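Local coordinates for protein glycerophosphoryl diester phosphodiesterase (PDB 3KS6) that belongs to the glycerophosphoryl diester phosphodiesterase family of TIM-barrel proteins and holds a magnesium ion between acidic side chains, at residues 7-11 with 22-26; 156-160 with 181-187; 188-192 with 217-221. All coordinates share one frame; numbering follows the deposited sequence.

Contact 1: 7-11 with 22-26; sequences SHRGG and GFTAT. With ACT (acetate ion), chain H.
With chi1 at 176°, Ser7 swings its OG away from its own backbone N and out to the helix 20-27, while Thr26, at chi1 -71°, turns OG1 back beside its own N to meet it. The resulting hydrogen bond runs from Ser7 OG to Thr26 OG1 at 2.8 Å. Beside it the carbons are pressed close, Ser7 CB standing 3.5 Å from Thr26 CG2. Two carbonyl oxygens, both acceptors, face each other here, Gly10 O lying 3.1 Å from Gly22 O; the one proton of Thr26 OG1 is within reach of either, and its choice stays open.

The turn itself supplies the other surface. Ser7 to Gly10 form a type II beta turn, and Gly10, with no side chain, lets its CA come within 4.5 Å of Phe23 CA. The Phe23 ring packs against this bend; Arg9 O lies over one of its faces, and CE1 is 3.6 Å from Gly10 N.

On the far side of the turn, His8 and Arg9 point away from the helix, and CG of Arg9 lies over the centre of the His8 ring. Both reach the same acetate oxygen: Arg9 NH2 donates to OXT at 2.7 Å with an N-H...O angle of 160°, and His8 NE2 does so at 2.9 Å. His8 ND1 is hydrogen-bonded to Asp232, Asp17 forms a salt bridge with Arg9, and both side chains touch Glu35, a magnesium ligand.

One short turn therefore divides its chemistry: a buried hydroxyl pair and close glycine packing join it to helix 20-27, and the opposite side offers two nitrogen donors to an acetate, probably from the crystallisation liquor. With the Arg9 side chain about 5 Å from the magnesium ion, this is consistent with a pocket that accepts anions.

Contact 2: 156-160 with 181-187; sequences RLWLV and SIHEIGV
Three backbone hydrogen bonds join the parallel strands, with Trp158 beside Ile185 and Leu159 beside Gly186; the short axes cross at -33°. Trp158 N donates to Glu184 O at 3.0 Å, and Gly186 N returns to Trp158 O at 2.8 Å. The third, from Val160 N to Gly186 O at 2.9 Å, is almost perfectly straight (179°) at the hydrogen.

Side-chain and water bonds continue the seam at the N-terminal ends of the strands. Bent at chi3, Arg156 brings NH1 to Ser181 O at 3.1 Å; the oxygen lies in the guanidinium plane, but NH1 stands above the carbonyl plane. Ser181 is the C-prime residue of the Schellman motif ending helix 162-179. One water joins Arg156 O to His183 N, and a second joins Arg156 O to Glu184 OE1, which also forms a salt bridge with Lys227.

Van der Waals packing divides between the faces. Trp158 CB meets Ile182 CG2 at 3.7 Å, and Val160 CG2 approaches Ile185 CB at 4.0 Å, on the face covered by helix 162-179. On the other, Leu157 CB lies against the aliphatic part of Glu184, 3.7 Å from its CG, and Leu159 reaches Arg103 and Glu105 of strand 101-106, where Glu105 binds the magnesium ion.

Strand 156-160, helix 162-179 and strand 184-188 thus form a beta-alpha-beta crossover, the repeating building step of a TIM barrel.

Contact 3: 188-192 with 217-221; sequences HIDTA and QITKA
This is a loop-to-helix contact, partly buried, in which the 3-10 turn after strand 184-188 rests on helix 215-224: Lys220 and Gln217 supply the polar grips, and Ile189 the apolar wedge between them. Lys220, fully extended along its chain, carries NZ to two backbone carbonyls, donating to Ile189 O at 2.9 Å and to Ala192 O at 2.9 Å. Ile189 O also accepts from Ala192 N, which approaches from the opposite face of the carbonyl plane. A water links NZ to Asp190 OD1.

Gln217 NE2 makes a nearly straight bond (175°) to that same OD1, at 2.9 Å. The carboxylate oxygen is met on its syn side, though 34° out of plane. The other end of the amide, OE1, accepts from the backbone N of His213 and Thr214, so its rotation is fixed from both ends. Asp190 N in turn bonds to His188 ND1 in the ring plane, tying the turn to the end of its strand.

Alongside these bonds, Ile189 CD1 touches Ala221 CB at 4.0 Å and Lys220 CD at 4.0 Å, while its CG2 lies 3.5 Å from Gln217 NE2. Cys209 of strand 206-210 packs on the same isoleucine.

The contact thus joins the loop after strand 184-188 to helix 215-224, which follows strand 206-210, in the outer helical layer that surrounds the strands of a TIM barrel.

Contacts 1 and 2 lie about equally deep in the barrel, contact 3 further out. The first two are buried and reach the same sheet on opposite sides of the chain's centre, their own centres about 22 Å apart; contact 3 is partly exposed. Contacts 2 and 3 share strand 184-188 and its continuation, and they touch where Val187 CG2 meets Ala192 CB at 4.0 Å. Chemistry follows location: 156-160 with 181-187 rests mainly on backbone bonds and apolar packing, with an arginine and waters at one end, 7-11 with 22-26 on a buried hydroxyl pair behind a turn near the magnesium ion, and 188-192 with 217-221 on lysine, amide and carboxylate groups at the periphery.

Contact 1: 7-11 with 22-26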
loop_
_atom_site.group_PDB
_atom_site.type_symbol
_atom_site.label_atom_id
_atom_site.label_comp_id
_atom_site.label_asym_id
_atom_site.label_seq_id
_atom_site.Cartn_x
_atom_site.Cartn_y
_atom_site.Cartn_z
ATOM N N SER A 7 -6.448 0.356 -4.515
ATOM C CA SER A 7 -6.165 -0.751 -5.413
ATOM C C SER A 7 -4.789 -1.340 -5.100
ATOM O O SER A 7 -3.780 -0.678 -5.304
ATOM C CB SER A 7 -6.183 -0.239 -6.843
ATOM O OG SER A 7 -5.836 -1.215 -7.800
ATOM N N HIS A 8 -4.767 -2.591 -4.620
ATOM C CA HIS A 8 -3.551 -3.238 -4.103
ATOM C C HIS A 8 -2.638 -3.611 -5.244
ATOM O O HIS A 8 -2.972 -4.451 -6.063
ATOM C CB HIS A 8 -3.930 -4.461 -3.260
ATOM C CG HIS A 8 -2.786 -5.081 -2.502
ATOM N ND1 HIS A 8 -2.420 -6.411 -2.644
ATOM C CD2 HIS A 8 -1.952 -4.558 -1.569
ATOM C CE1 HIS A 8 -1.387 -6.659 -1.856
ATOM N NE2 HIS A 8 -1.103 -5.568 -1.166
ATOM N N ARG A 9 -1.492 -2.953 -5.302
ATOM C CA ARG A 9 -0.503 -3.192 -6.341
ATOM C C ARG A 9 -1.066 -2.937 -7.756
ATOM O O ARG A 9 -0.617 -3.522 -8.733
ATOM C CB ARG A 9 0.093 -4.608 -6.235
ATOM C CG ARG A 9 0.519 -4.988 -4.828
ATOM C CD ARG A 9 1.244 -6.319 -4.776
ATOM N NE ARG A 9 1.308 -6.799 -3.392
ATOM C CZ ARG A 9 1.558 -8.046 -3.020
ATOM N NH1 ARG A 9 1.798 -9.002 -3.909
ATOM N NH2 ARG A 9 1.552 -8.335 -1.727
ATOM N N GLY A 10 -2.043 -2.041 -7.857
ATOM C CA GLY A 10 -2.693 -1.767 -9.113
ATOM C C GLY A 10 -3.825 -2.724 -9.448
ATOM O O GLY A 10 -4.386 -2.607 -10.511
ATOM N N GLY A 11 -4.109 -3.692 -8.551
ATOM C CA GLY A 11 -5.225 -4.651 -8.694
ATOM C C GLY A 11 -4.703 -6.018 -9.125
ATOM O O GLY A 11 -5.039 -6.507 -10.216
ATOM N N GLY A 22 -2.271 -2.706 -14.756
ATOM C CA GLY A 22 -3.041 -2.482 -13.527
ATOM C C GLY A 22 -2.975 -1.051 -13.050
ATOM O O GLY A 22 -3.988 -0.439 -12.720
ATOM N N PHE A 23 -1.784 -0.474 -13.049
ATOM C CA PHE A 23 -1.692 0.893 -12.574
ATOM C C PHE A 23 -2.438 1.893 -13.497
ATOM O O PHE A 23 -2.979 2.895 -13.023
ATOM C CB PHE A 23 -0.243 1.305 -12.371
ATOM C CG PHE A 23 0.437 0.618 -11.218
ATOM C CD1 PHE A 23 -0.048 0.759 -9.924
ATOM C CD2 PHE A 23 1.615 -0.103 -11.401
ATOM C CE1 PHE A 23 0.570 0.157 -8.857
ATOM C CE2 PHE A 23 2.235 -0.692 -10.308
ATOM C CZ PHE A 23 1.712 -0.545 -9.034
ATOM N N THR A 24 -2.473 1.582 -14.788
ATOM C CA THR A 24 -3.134 2.418 -15.789
ATOM C C THR A 24 -4.636 2.292 -15.613
ATOM O O THR A 24 -5.341 3.305 -15.543
ATOM C CB THR A 24 -2.666 2.034 -17.241
ATOM O OG1 THR A 24 -1.254 2.243 -17.345
ATOM C CG2 THR A 24 -3.333 2.911 -18.313
ATOM N N ALA A 25 -5.118 1.063 -15.475
ATOM C CA ALA A 25 -6.539 0.816 -15.329
ATOM C C ALA A 25 -7.012 1.428 -14.017
ATOM O O ALA A 25 -8.048 2.086 -13.967
ATOM C CB ALA A 25 -6.864 -0.706 -15.389
ATOM N N THR A 26 -6.229 1.258 -12.957
ATOM C CA THR A 26 -6.595 1.825 -11.653
ATOM C C THR A 26 -6.745 3.361 -11.669
ATOM O O THR A 26 -7.671 3.911 -11.049
ATOM C CB THR A 26 -5.553 1.425 -10.584
ATOM O OG1 THR A 26 -5.686 0.011 -10.306
ATOM C CG2 THR A 26 -5.805 2.197 -9.294
HETATM C C ACT H . 0.405 -7.303 1.552
HETATM O O ACT H . -0.650 -7.993 1.510
HETATM O OXT ACT H . 0.872 -6.851 0.472
HETATM C CH3 ACT H . 1.099 -7.024 2.850
#

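Contact 2: 156-160 with 181-187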
loop_
_atom_site.group_PDB
_atom_site.type_symbol
_atom_site.label_atom_id
_atom_site.label_comp_id
_atom_site.label_asym_id
_atom_site.label_seq_id
_atom_site.Cartn_x
_atom_site.Cartn_y
_atom_site.Cartn_z
ATOM N N ARG A 156 0.753 9.199 7.617
ATOM C CA ARG A 156 1.396 7.898 7.789
ATOM C C ARG A 156 0.413 6.911 8.420
ATOM O O ARG A 156 -0.422 7.311 9.256
ATOM C CB ARG A 156 2.602 8.018 8.726
ATOM C CG ARG A 156 3.762 8.873 8.217
ATOM C CD ARG A 156 4.637 9.432 9.368
ATOM N NE ARG A 156 3.971 10.505 10.142
ATOM C CZ ARG A 156 3.573 10.420 11.419
ATOM N NH1 ARG A 156 3.822 9.352 12.148
ATOM N NH2 ARG A 156 2.943 11.443 11.989
ATOM N N LEU A 157 0.536 5.634 8.053
ATOM C CA LEU A 157 -0.213 4.581 8.726
ATOM C C LEU A 157 0.685 3.356 8.936
ATOM O O LEU A 157 1.433 2.970 8.039
ATOM C CB LEU A 157 -1.509 4.217 8.011
ATOM C CG LEU A 157 -1.469 3.352 6.765
ATOM C CD1 LEU A 157 -1.586 1.892 7.094
ATOM C CD2 LEU A 157 -2.565 3.719 5.767
ATOM N N TRP A 158 0.552 2.770 10.124
ATOM C CA TRP A 158 1.312 1.598 10.534
ATOM C C TRP A 158 0.520 0.356 10.216
ATOM O O TRP A 158 -0.624 0.170 10.653
ATOM C CB TRP A 158 1.646 1.686 12.015
ATOM C CG TRP A 158 2.505 0.538 12.496
ATOM C CD1 TRP A 158 3.444 -0.135 11.800
ATOM C CD2 TRP A 158 2.472 -0.036 13.807
ATOM N NE1 TRP A 158 3.993 -1.131 12.586
ATOM C CE2 TRP A 158 3.397 -1.088 13.823
ATOM C CE3 TRP A 158 1.746 0.252 14.969
ATOM C CZ2 TRP A 158 3.635 -1.857 14.970
ATOM C CZ3 TRP A 158 1.965 -0.507 16.080
ATOM C CH2 TRP A 158 2.906 -1.544 16.086
ATOM N N LEU A 159 1.134 -0.492 9.409
ATOM C CA LEU A 159 0.586 -1.795 9.052
ATOM C C LEU A 159 0.968 -2.774 10.124
ATOM O O LEU A 159 2.175 -3.007 10.390
ATOM C CB LEU A 159 1.164 -2.243 7.719
ATOM C CG LEU A 159 0.797 -1.335 6.522
ATOM C CD1 LEU A 159 1.691 -1.641 5.292
ATOM C CD2 LEU A 159 -0.672 -1.541 6.217
ATOM N N VAL A 160 -0.062 -3.332 10.750
ATOM C CA VAL A 160 0.085 -4.244 11.912
ATOM C C VAL A 160 -0.266 -5.663 11.460
ATOM O O VAL A 160 -1.445 -5.992 11.178
ATOM C CB VAL A 160 -0.825 -3.775 13.041
ATOM C CG1 VAL A 160 -0.765 -4.747 14.256
ATOM C CG2 VAL A 160 -0.460 -2.332 13.473
ATOM N N SER A 181 3.746 8.459 17.816
ATOM C CA SER A 181 2.997 9.520 17.118
ATOM C C SER A 181 2.393 9.052 15.801
ATOM O O SER A 181 2.378 9.808 14.817
ATOM C CB SER A 181 3.862 10.766 16.867
ATOM O OG SER A 181 4.357 11.282 18.079
ATOM N N ILE A 182 1.861 7.830 15.803
ATOM C CA ILE A 182 1.166 7.242 14.654
ATOM C C ILE A 182 -0.329 7.437 14.932
ATOM O O ILE A 182 -0.798 7.130 16.030
ATOM C CB ILE A 182 1.563 5.714 14.473
ATOM C CG1 ILE A 182 3.077 5.603 14.140
ATOM C CG2 ILE A 182 0.739 5.035 13.392
ATOM C CD1 ILE A 182 3.665 4.234 14.356
ATOM N N HIS A 183 -1.055 7.918 13.931
ATOM C CA HIS A 183 -2.466 8.265 14.074
ATOM C C HIS A 183 -3.413 7.322 13.368
ATOM O O HIS A 183 -4.624 7.513 13.468
ATOM C CB HIS A 183 -2.684 9.678 13.567
ATOM C CG HIS A 183 -1.753 10.662 14.191
ATOM N ND1 HIS A 183 -1.749 10.906 15.545
ATOM C CD2 HIS A 183 -0.763 11.414 13.664
ATOM C CE1 HIS A 183 -0.810 11.791 15.824
ATOM N NE2 HIS A 183 -0.189 12.105 14.701
ATOM N N GLU A 184 -2.873 6.288 12.705
ATOM C CA GLU A 184 -3.677 5.334 11.983
ATOM C C GLU A 184 -2.948 4.001 11.893
ATOM O O GLU A 184 -1.725 3.990 11.696
ATOM C CB GLU A 184 -3.916 5.839 10.556
ATOM C CG GLU A 184 -4.762 4.914 9.714
ATOM C CD GLU A 184 -5.181 5.465 8.354
ATOM O OE1 GLU A 184 -5.024 6.674 8.070
ATOM O OE2 GLU A 184 -5.681 4.648 7.547
ATOM N N ILE A 185 -3.680 2.895 12.083
ATOM C CA ILE A 185 -3.142 1.552 11.838
ATOM C C ILE A 185 -3.965 0.871 10.765
ATOM O O ILE A 185 -5.140 1.224 10.533
ATOM C CB ILE A 185 -3.058 0.645 13.121
ATOM C CG1 ILE A 185 -4.453 0.241 13.603
ATOM C CG2 ILE A 185 -2.292 1.365 14.210
ATOM C CD1 ILE A 185 -4.487 -0.730 14.800
ATOM N N GLY A 186 -3.366 -0.118 10.111
ATOM C CA GLY A 186 -4.078 -0.963 9.161
ATOM C C GLY A 186 -3.839 -2.401 9.584
ATOM O O GLY A 186 -2.698 -2.770 9.809
ATOM N N VAL A 187 -4.916 -3.166 9.752
ATOM C CA VAL A 187 -4.842 -4.584 10.087
ATOM C C VAL A 187 -5.384 -5.439 8.935
ATOM O O VAL A 187 -6.255 -4.986 8.134
ATOM C CB VAL A 187 -5.615 -4.916 11.439
ATOM C CG1 VAL A 187 -5.166 -3.967 12.581
ATOM C CG2 VAL A 187 -7.150 -4.847 11.281
HETATM O O HOH W 1 0.260 8.580 11.507
HETATM O O HOH W 2 -2.916 8.304 8.134
HETATM O O HOH W 3 2.653 13.324 14.489
#

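Contact 3: 188-192 with 217-221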
loop_
_atom_site.group_PDB
_atom_site.type_symbol
_atom_site.label_atom_id
_atom_site.label_comp_id
_atom_site.label_asym_id
_atom_site.label_seq_id
_atom_site.Cartn_x
_atom_site.Cartn_y
_atom_site.Cartn_z
ATOM N N HIS A 188 -4.912 -6.700 8.856
ATOM C CA HIS A 188 -5.479 -7.684 7.926
ATOM C C HIS A 188 -6.984 -7.779 8.184
ATOM O O HIS A 188 -7.409 -7.891 9.326
ATOM C CB HIS A 188 -4.853 -9.049 8.159
ATOM C CG HIS A 188 -5.102 -10.050 7.069
ATOM N ND1 HIS A 188 -6.358 -10.536 6.750
ATOM C CD2 HIS A 188 -4.244 -10.657 6.224
ATOM C CE1 HIS A 188 -6.255 -11.386 5.741
ATOM N NE2 HIS A 188 -4.984 -11.483 5.408
ATOM N N ILE A 189 -7.784 -7.763 7.121
ATOM C CA ILE A 189 -9.245 -7.800 7.249
ATOM C C ILE A 189 -9.724 -8.974 8.097
ATOM O O ILE A 189 -10.683 -8.857 8.847
ATOM C CB ILE A 189 -9.924 -7.830 5.814
ATOM C CG1 ILE A 189 -11.451 -7.682 5.891
ATOM C CG2 ILE A 189 -9.518 -9.070 5.025
ATOM C CD1 ILE A 189 -11.921 -6.511 6.679
ATOM N N ASP A 190 -9.061 -10.121 7.979
ATOM C CA ASP A 190 -9.472 -11.313 8.740
ATOM C C ASP A 190 -9.225 -11.186 10.246
ATOM O O ASP A 190 -9.750 -11.995 10.987
ATOM C CB ASP A 190 -8.813 -12.598 8.204
ATOM C CG ASP A 190 -9.279 -12.986 6.795
ATOM O OD1 ASP A 190 -10.349 -12.514 6.336
ATOM O OD2 ASP A 190 -8.542 -13.776 6.175
ATOM N N THR A 191 -8.427 -10.198 10.679
ATOM C CA THR A 191 -8.219 -9.898 12.087
ATOM C C THR A 191 -9.066 -8.734 12.632
ATOM O O THR A 191 -9.035 -8.419 13.819
ATOM C CB THR A 191 -6.729 -9.656 12.396
ATOM O OG1 THR A 191 -6.292 -8.407 11.832
ATOM C CG2 THR A 191 -5.873 -10.830 11.879
ATOM N N ALA A 192 -9.852 -8.102 11.777
ATOM C CA ALA A 192 -10.676 -6.991 12.158
ATOM C C ALA A 192 -12.014 -7.492 12.656
ATOM O O ALA A 192 -12.512 -8.517 12.186
ATOM C CB ALA A 192 -10.910 -6.057 10.931
ATOM N N GLN A 217 -14.921 -10.499 2.404
ATOM C CA GLN A 217 -13.947 -9.608 3.067
ATOM C C GLN A 217 -14.222 -8.133 2.763
ATOM O O GLN A 217 -14.192 -7.296 3.637
ATOM C CB GLN A 217 -12.544 -9.946 2.598
ATOM C CG GLN A 217 -11.983 -11.173 3.241
ATOM C CD GLN A 217 -10.689 -11.581 2.633
ATOM O OE1 GLN A 217 -10.453 -11.415 1.425
ATOM N NE2 GLN A 217 -9.812 -12.148 3.475
ATOM N N ILE A 218 -14.464 -7.835 1.489
ATOM C CA ILE A 218 -14.850 -6.506 1.065
ATOM C C ILE A 218 -16.124 -6.054 1.774
ATOM O O ILE A 218 -16.163 -4.952 2.321
ATOM C CB ILE A 218 -15.017 -6.416 -0.472
ATOM C CG1 ILE A 218 -13.668 -6.617 -1.195
ATOM C CG2 ILE A 218 -15.688 -5.069 -0.855
ATOM C CD1 ILE A 218 -13.778 -6.910 -2.688
ATOM N N THR A 219 -17.143 -6.917 1.805
ATOM C CA THR A 219 -18.415 -6.568 2.459
ATOM C C THR A 219 -18.227 -6.389 3.972
ATOM O O THR A 219 -18.832 -5.519 4.593
ATOM C CB THR A 219 -19.495 -7.650 2.152
ATOM O OG1 THR A 219 -19.786 -7.643 0.752
ATOM C CG2 THR A 219 -20.740 -7.382 2.974
ATOM N N LYS A 220 -17.331 -7.178 4.577
ATOM C CA LYS A 220 -17.062 -7.016 5.997
ATOM C C LYS A 220 -16.473 -5.621 6.257
ATOM O O LYS A 220 -16.879 -4.926 7.187
ATOM C CB LYS A 220 -16.111 -8.096 6.479
ATOM C CG LYS A 220 -15.595 -7.928 7.874
ATOM C CD LYS A 220 -14.633 -9.071 8.177
ATOM C CE LYS A 220 -14.033 -8.921 9.540
ATOM N NZ LYS A 220 -13.122 -10.078 9.829
ATOM N N ALA A 221 -15.508 -5.232 5.438
ATOM C CA ALA A 221 -14.865 -3.906 5.521
ATOM C C ALA A 221 -15.905 -2.768 5.401
ATOM O O ALA A 221 -15.920 -1.807 6.197
ATOM C CB ALA A 221 -13.751 -3.797 4.407
HETATM O O HOH W 4 -12.576 -11.619 7.351
#